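Tail component (Lactobacillus phage J-1, PDB 5LY8) probably recognises the host by binding cell-surface saccharides, this chain being the second carbohydrate-binding module of the evolved distal tail protein. Local coordinates at residues P26-F38 against N71-P83. Sequence-based numbering, arbitrary orientation. Where two conformers were deposited one is given.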
ATOM      1  N   PRO A  26      11.861  -1.995 -12.891  1.00 16.38           N
ATOM      2  CA  PRO A  26      11.813  -0.653 -12.302  1.00 15.89           C
ATOM      3  C   PRO A  26      13.196  -0.086 -11.984  1.00 18.23           C
ATOM      4  O   PRO A  26      14.097  -0.820 -11.569  1.00 18.21           O
ATOM      5  CB  PRO A  26      11.063  -0.886 -11.003  1.00 16.32           C
ATOM      6  CG  PRO A  26      10.180  -2.046 -11.293  1.00 18.42           C
ATOM      7  CD  PRO A  26      11.034  -2.945 -12.134  1.00 16.53           C
ATOM      8  N   THR A  27      13.336   1.219 -12.172  1.00 16.68           N
ATOM      9  CA  THR A  27      14.537   1.960 -11.810  1.00 16.98           C
ATOM     10  C   THR A  27      14.128   3.005 -10.773  1.00 16.42           C
ATOM     11  O   THR A  27      12.951   3.290 -10.594  1.00 17.46           O
ATOM     12  CB  THR A  27      15.186   2.624 -13.044  1.00 24.05           C
ATOM     13  OG1 THR A  27      14.277   3.586 -13.578  1.00 22.83           O
ATOM     14  CG2 THR A  27      15.594   1.619 -14.117  1.00 24.35           C
ATOM     15  N   GLY A  28      15.123   3.551 -10.079  1.00 16.47           N
ATOM     16  CA  GLY A  28      14.922   4.573  -9.060  1.00 16.61           C
ATOM     17  C   GLY A  28      14.185   4.042  -7.858  1.00 18.26           C
ATOM     18  O   GLY A  28      13.442   4.787  -7.202  1.00 18.97           O
ATOM     19  N   VAL A  29      14.384   2.751  -7.567  1.00 14.79           N
ATOM     20  CA  VAL A  29      13.743   2.072  -6.443  1.00 13.72           C
ATOM     21  C   VAL A  29      14.745   1.190  -5.723  1.00 17.05           C
ATOM     22  O   VAL A  29      15.804   0.841  -6.284  1.00 18.94           O
ATOM     23  CB  VAL A  29      12.518   1.218  -6.872  1.00 15.89           C
ATOM     24  CG1 VAL A  29      11.410   2.076  -7.444  1.00 16.39           C
ATOM     25  CG2 VAL A  29      12.900   0.078  -7.818  1.00 16.32           C
ATOM     26  N   THR A  30      14.400   0.784  -4.487  1.00 15.40           N
ATOM     27  CA  THR A  30      15.211  -0.154  -3.738  1.00 16.29           C
ATOM     28  C   THR A  30      14.363  -1.330  -3.310  1.00 16.61           C
ATOM     29  O   THR A  30      13.175  -1.176  -2.987  1.00 14.81           O
ATOM     30  CB  THR A  30      15.962   0.512  -2.603  1.00 23.11           C
ATOM     31  OG1 THR A  30      15.028   1.153  -1.766  1.00 20.87           O
ATOM     32  CG2 THR A  30      17.002   1.514  -3.093  1.00 25.08           C
ATOM     33  N   LEU A  31      14.968  -2.500  -3.307  1.00 14.57           N
ATOM     34  CA  LEU A  31      14.305  -3.742  -2.990  1.00 14.18           C
ATOM     35  C   LEU A  31      14.548  -4.174  -1.583  1.00 14.72           C
ATOM     36  O   LEU A  31      15.674  -4.109  -1.093  1.00 14.94           O
ATOM     37  CB  LEU A  31      14.803  -4.834  -3.953  1.00 15.78           C
ATOM     38  CG  LEU A  31      14.567  -4.544  -5.445  1.00 20.45           C
ATOM     39  CD1 LEU A  31      15.423  -5.459  -6.342  1.00 21.85           C
ATOM     40  CD2 LEU A  31      13.073  -4.591  -5.786  1.00 23.17           C
ATOM     41  N   ASN A  32      13.485  -4.632  -0.907  1.00 12.90           N
ATOM     42  CA  ASN A  32      13.596  -5.255   0.400  1.00 12.91           C
ATOM     43  C   ASN A  32      14.330  -4.430   1.466  1.00 14.04           C
ATOM     44  O   ASN A  32      15.017  -5.004   2.324  1.00 14.58           O
ATOM     45  CB  ASN A  32      14.214  -6.658   0.239  1.00 12.84           C
ATOM     46  CG  ASN A  32      13.329  -7.512  -0.621  1.00 13.48           C
ATOM     47  OD1 ASN A  32      12.099  -7.468  -0.482  1.00 13.82           O
ATOM     48  ND2 ASN A  32      13.911  -8.348  -1.458  1.00 14.83           N
ATOM     49  N   ASN A  33      14.109  -3.109   1.481  1.00 13.03           N
ATOM     50  CA  ASN A  33      14.762  -2.256   2.477  1.00 13.63           C
ATOM     51  C   ASN A  33      13.877  -1.066   2.842  1.00 17.12           C
ATOM     52  O   ASN A  33      14.387   0.046   3.090  1.00 18.19           O
ATOM     53  CB  ASN A  33      16.140  -1.801   1.947  1.00 15.97           C
ATOM     54  CG  ASN A  33      16.044  -0.787   0.830  1.00 26.97           C
ATOM     55  OD1 ASN A  33      15.015  -0.670   0.147  1.00 20.98           O
ATOM     56  ND2 ASN A  33      17.072   0.045   0.674  1.00 23.40           N
ATOM     57  N   GLY A  34      12.567  -1.291   2.874  1.00 13.88           N
ATOM     58  CA  GLY A  34      11.628  -0.232   3.191  1.00 13.05           C
ATOM     59  C   GLY A  34      11.028  -0.342   4.569  1.00 13.29           C
ATOM     60  O   GLY A  34      11.609  -0.943   5.475  1.00 13.10           O
ATOM     61  N   VAL A  35       9.840   0.233   4.716  1.00 11.16           N
ATOM     62  CA  VAL A  35       9.168   0.304   6.012  1.00 10.70           C
ATOM     63  C   VAL A  35       7.849  -0.444   5.927  1.00 10.39           C
ATOM     64  O   VAL A  35       7.056  -0.220   5.004  1.00 11.27           O
ATOM     65  CB  VAL A  35       8.901   1.772   6.427  1.00 12.90           C
ATOM     66  CG1 VAL A  35       8.375   1.837   7.853  1.00 13.16           C
ATOM     67  CG2 VAL A  35      10.148   2.649   6.269  1.00 13.32           C
ATOM     68  N   THR A  36       7.619  -1.352   6.884  1.00 10.20           N
ATOM     69  CA  THR A  36       6.357  -2.107   6.981  1.00 10.36           C
ATOM     70  C   THR A  36       5.550  -1.627   8.168  1.00 10.50           C
ATOM     71  O   THR A  36       6.115  -1.047   9.089  1.00 12.38           O
ATOM     72  CB  THR A  36       6.599  -3.615   7.116  1.00 11.42           C
ATOM     73  OG1 THR A  36       7.242  -3.889   8.376  1.00 12.89           O
ATOM     74  CG2 THR A  36       7.413  -4.157   5.976  1.00 13.40           C
ATOM     75  N   ALA A  37       4.227  -1.829   8.144  1.00 10.15           N
ATOM     76  CA  ALA A  37       3.338  -1.328   9.175  1.00 10.80           C
ATOM     77  C   ALA A  37       2.743  -2.406  10.072  1.00 11.74           C
ATOM     78  O   ALA A  37       2.466  -2.135  11.244  1.00 11.94           O
ATOM     79  CB  ALA A  37       2.216  -0.513   8.535  1.00 11.18           C
ATOM     80  N   PHE A  38       2.533  -3.633   9.556  1.00 10.60           N
ATOM     81  CA  PHE A  38       1.852  -4.674  10.331  1.00 10.63           C
ATOM     82  C   PHE A  38       2.472  -4.772  11.732  1.00 11.39           C
ATOM     83  O   PHE A  38       3.680  -5.002  11.865  1.00 10.68           O
ATOM     84  CB  PHE A  38       1.936  -6.019   9.620  1.00 10.92           C
ATOM     85  CG  PHE A  38       1.243  -7.095  10.415  1.00  9.49           C
ATOM     86  CD1 PHE A  38      -0.140  -7.098  10.557  1.00 10.92           C
ATOM     87  CD2 PHE A  38       1.975  -8.077  11.058  1.00 10.55           C
ATOM     88  CE1 PHE A  38      -0.775  -8.086  11.302  1.00 11.40           C
ATOM     89  CE2 PHE A  38       1.329  -9.058  11.819  1.00 11.50           C
ATOM     90  CZ  PHE A  38      -0.038  -9.053  11.933  1.00 10.35           C
ATOM     91  N   ASN A  71       6.908 -17.880  12.097  1.00 14.73           N
ATOM     92  CA  ASN A  71       5.953 -17.118  12.890  1.00 13.98           C
ATOM     93  C   ASN A  71       5.986 -15.654  12.422  1.00 14.97           C
ATOM     94  O   ASN A  71       5.852 -14.746  13.243  1.00 15.02           O
ATOM     95  CB  ASN A  71       6.235 -17.243  14.398  1.00 15.05           C
ATOM     96  CG  ASN A  71       5.161 -16.584  15.241  1.00 16.58           C
ATOM     97  OD1 ASN A  71       3.982 -16.530  14.859  1.00 18.51           O
ATOM     98  ND2 ASN A  71       5.557 -16.077  16.395  1.00 18.15           N
ATOM     99  N   TYR A  72       6.139 -15.415  11.106  1.00 12.63           N
ATOM    100  CA  TYR A  72       6.170 -14.036  10.621  1.00 12.15           C
ATOM    101  C   TYR A  72       5.696 -13.924   9.198  1.00 12.48           C
ATOM    102  O   TYR A  72       5.708 -14.898   8.450  1.00 12.86           O
ATOM    103  CB  TYR A  72       7.568 -13.390  10.782  1.00 13.32           C
ATOM    104  CG  TYR A  72       8.715 -14.172  10.173  1.00 15.04           C
ATOM    105  CD1 TYR A  72       9.019 -14.060   8.820  1.00 16.82           C
ATOM    106  CD2 TYR A  72       9.524 -14.988  10.957  1.00 17.42           C
ATOM    107  CE1 TYR A  72      10.086 -14.758   8.257  1.00 18.08           C
ATOM    108  CE2 TYR A  72      10.606 -15.678  10.407  1.00 18.66           C
ATOM    109  CZ  TYR A  72      10.874 -15.569   9.053  1.00 20.28           C
ATOM    110  OH  TYR A  72      11.949 -16.223   8.488  1.00 21.50           O
ATOM    111  N   TRP A  73       5.320 -12.701   8.834  1.00 11.21           N
ATOM    112  CA  TRP A  73       4.956 -12.338   7.469  1.00 10.23           C
ATOM    113  C   TRP A  73       6.245 -12.053   6.692  1.00 11.49           C
ATOM    114  O   TRP A  73       7.131 -11.339   7.193  1.00 11.79           O
ATOM    115  CB  TRP A  73       4.065 -11.087   7.484  1.00 10.44           C
ATOM    116  CG  TRP A  73       2.699 -11.323   8.044  1.00 10.05           C
ATOM    117  CD1 TRP A  73       2.332 -11.299   9.361  1.00 12.11           C
ATOM    118  CD2 TRP A  73       1.541 -11.757   7.305  1.00 10.09           C
ATOM    119  NE1 TRP A  73       1.002 -11.675   9.493  1.00 11.26           N
ATOM    120  CE2 TRP A  73       0.493 -11.930   8.233  1.00 11.91           C
ATOM    121  CE3 TRP A  73       1.282 -11.969   5.931  1.00 10.98           C
ATOM    122  CZ2 TRP A  73      -0.791 -12.341   7.837  1.00 12.11           C
ATOM    123  CZ3 TRP A  73       0.005 -12.353   5.541  1.00 11.62           C
ATOM    124  CH2 TRP A  73      -1.017 -12.524   6.486  1.00 12.04           C
ATOM    125  N   ASN A  74       6.346 -12.627   5.496  1.00 10.76           N
ATOM    126  CA  ASN A  74       7.540 -12.460   4.667  1.00 11.61           C
ATOM    127  C   ASN A  74       7.162 -12.352   3.194  1.00 11.90           C
ATOM    128  O   ASN A  74       6.391 -13.175   2.692  1.00 12.20           O
ATOM    129  CB  ASN A  74       8.487 -13.657   4.875  1.00 12.90           C
ATOM    130  CG  ASN A  74       9.811 -13.544   4.163  1.00 15.27           C
ATOM    131  OD1 ASN A  74      10.132 -12.528   3.532  1.00 14.93           O
ATOM    132  ND2 ASN A  74      10.649 -14.566   4.350  1.00 17.68           N
ATOM    133  N   GLY A  75       7.648 -11.317   2.515  1.00 10.78           N
ATOM    134  CA  GLY A  75       7.479 -11.211   1.075  1.00 10.61           C
ATOM    135  C   GLY A  75       8.271 -10.032   0.573  1.00 11.12           C
ATOM    136  O   GLY A  75       8.868  -9.297   1.369  1.00 10.74           O
ATOM    137  N   PRO A  76       8.271  -9.840  -0.738  1.00 10.27           N
ATOM    138  CA  PRO A  76       9.083  -8.771  -1.328  1.00 10.63           C
ATOM    139  C   PRO A  76       8.529  -7.382  -1.118  1.00 10.93           C
ATOM    140  O   PRO A  76       7.314  -7.206  -1.016  1.00 10.03           O
ATOM    141  CB  PRO A  76       9.102  -9.125  -2.821  1.00 12.20           C
ATOM    142  CG  PRO A  76       7.845  -9.856  -3.031  1.00 15.91           C
ATOM    143  CD  PRO A  76       7.616 -10.665  -1.771  1.00 11.46           C
ATOM    144  N   SER A  77       9.429  -6.408  -1.065  1.00 10.77           N
ATOM    145  CA  SER A  77       9.050  -5.014  -1.028  1.00 10.07           C
ATOM    146  C   SER A  77       9.836  -4.209  -2.023  1.00 10.92           C
ATOM    147  O   SER A  77      10.963  -4.587  -2.422  1.00 11.28           O
ATOM    148  CB  SER A  77       9.198  -4.415   0.364  1.00 11.48           C
ATOM    149  OG  SER A  77      10.560  -4.094   0.601  1.00 11.22           O
ATOM    150  N   MET A  78       9.267  -3.063  -2.386  1.00 11.22           N
ATOM    151  CA  MET A  78       9.882  -2.094  -3.279  1.00 10.34           C
ATOM    152  C   MET A  78       9.633  -0.728  -2.672  1.00 11.87           C
ATOM    153  O   MET A  78       8.529  -0.464  -2.172  1.00 11.16           O
ATOM    154  CB  MET A  78       9.279  -2.209  -4.673  1.00 11.40           C
ATOM    155  CG  MET A  78       9.992  -1.354  -5.708  1.00 12.26           C
ATOM    156  SD  MET A  78       9.389  -1.625  -7.380  1.00 13.34           S
ATOM    157  CE  MET A  78       9.996  -3.287  -7.658  1.00 14.87           C
ATOM    158  N   SER A  79      10.659   0.140  -2.701  0.50 10.78           N
ATOM    159  CA  SER A  79      10.569   1.464  -2.093  0.50 10.66           C
ATOM    160  C   SER A  79      11.206   2.504  -2.969  0.50 13.06           C
ATOM    161  O   SER A  79      12.109   2.197  -3.736  0.50 12.76           O
ATOM    162  CB  SER A  79      11.304   1.476  -0.750  0.50 11.69           C
ATOM    163  OG  SER A  79      10.708   0.571   0.160  0.50  9.04           O
ATOM    164  N   GLY A  80      10.817   3.748  -2.743  1.00 12.55           N
ATOM    165  CA  GLY A  80      11.430   4.875  -3.441  1.00 13.79           C
ATOM    166  C   GLY A  80      11.359   6.121  -2.590  1.00 14.87           C
ATOM    167  O   GLY A  80      10.649   6.172  -1.576  1.00 13.53           O
ATOM    168  N   THR A  81      12.087   7.138  -3.020  1.00 13.45           N
ATOM    169  CA  THR A  81      12.134   8.429  -2.339  1.00 13.86           C
ATOM    170  C   THR A  81      11.224   9.439  -3.002  1.00 15.52           C
ATOM    171  O   THR A  81      10.992   9.385  -4.219  1.00 15.99           O
ATOM    172  CB  THR A  81      13.559   8.942  -2.203  1.00 18.07           C
ATOM    173  OG1 THR A  81      14.057   9.216  -3.501  1.00 22.59           O
ATOM    174  CG2 THR A  81      14.443   7.975  -1.462  1.00 17.24           C
ATOM    175  N   ILE A  82      10.689  10.350  -2.185  1.00 13.39           N
ATOM    176  CA  ILE A  82       9.765  11.374  -2.669  1.00 12.95           C
ATOM    177  C   ILE A  82      10.335  12.731  -2.299  1.00 15.51           C
ATOM    178  O   ILE A  82      10.414  13.041  -1.110  1.00 14.74           O
ATOM    179  CB  ILE A  82       8.348  11.179  -2.075  1.00 14.26           C
ATOM    180  CG1 ILE A  82       7.769   9.817  -2.503  1.00 14.26           C
ATOM    181  CG2 ILE A  82       7.400  12.330  -2.500  1.00 15.53           C
ATOM    182  CD1 ILE A  82       6.456   9.515  -1.745  1.00 15.40           C
ATOM    183  N   PRO A  83      10.751  13.547  -3.287  1.00 14.99           N
ATOM    184  CA  PRO A  83      11.258  14.889  -2.977  1.00 16.53           C
ATOM    185  C   PRO A  83      10.092  15.871  -2.805  1.00 15.29           C
ATOM    186  O   PRO A  83       8.938  15.565  -3.106  1.00 14.80           O
ATOM    187  CB  PRO A  83      12.114  15.223  -4.206  1.00 19.33           C
ATOM    188  CG  PRO A  83      11.521  14.452  -5.321  1.00 23.13           C
ATOM    189  CD  PRO A  83      10.741  13.281  -4.736  1.00 16.82           C
TER
HETATM  190  O   HOH W   1      13.916   6.568  -5.187  1.00 19.97           O
HETATM  191  O   HOH W   2      11.942  -1.823  -0.371  1.00 12.82           O
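A water gripped by Thr30, Asn33, Ser77 and Ser79 ties strand 30-31 and the turn after Leu31 to strand 73-81: it donates to Ser77 OG (2.8 Å) and Thr30 O, accepts from Asn33 N, and lies 2.7 Å from Ser79 OG. Serine suits both places because its short hydroxyl also reaches a second partner, Gln50 for Ser77 and Thr210 for Ser79. Gly34, lacking a side chain, lets its CA come within 3.3 Å of Ser79 OG. Beside the water, Thr30 and Ser79 form an antiparallel hydrogen-bonded pair, with Thr30 N 2.8 Å from Ser79 O. Asn32 N still bonds to Ser77 O, from above the carbonyl plane, but its positive phi (54°), which asparagine tolerates better than most residues, turns the chain away. Its OD1 stands in for the missing backbone carbonyl, accepting a hydrogen bond from Ser77 N (2.9 Å), and Gly52 O holds ND2. On the Leu31 face, Met78 bends at chi3 (-69°), bringing CE to 3.8 Å from Leu31 CD2 and Pro26 CG, and its CG lies against Val29. Farther on, Trp73 turns an edge to the face of Phe38, planes at 63°. The two bridges form a short antiparallel ladder, ended by Asn32, in one sheet of a concanavalin-like carbohydrate-binding fold.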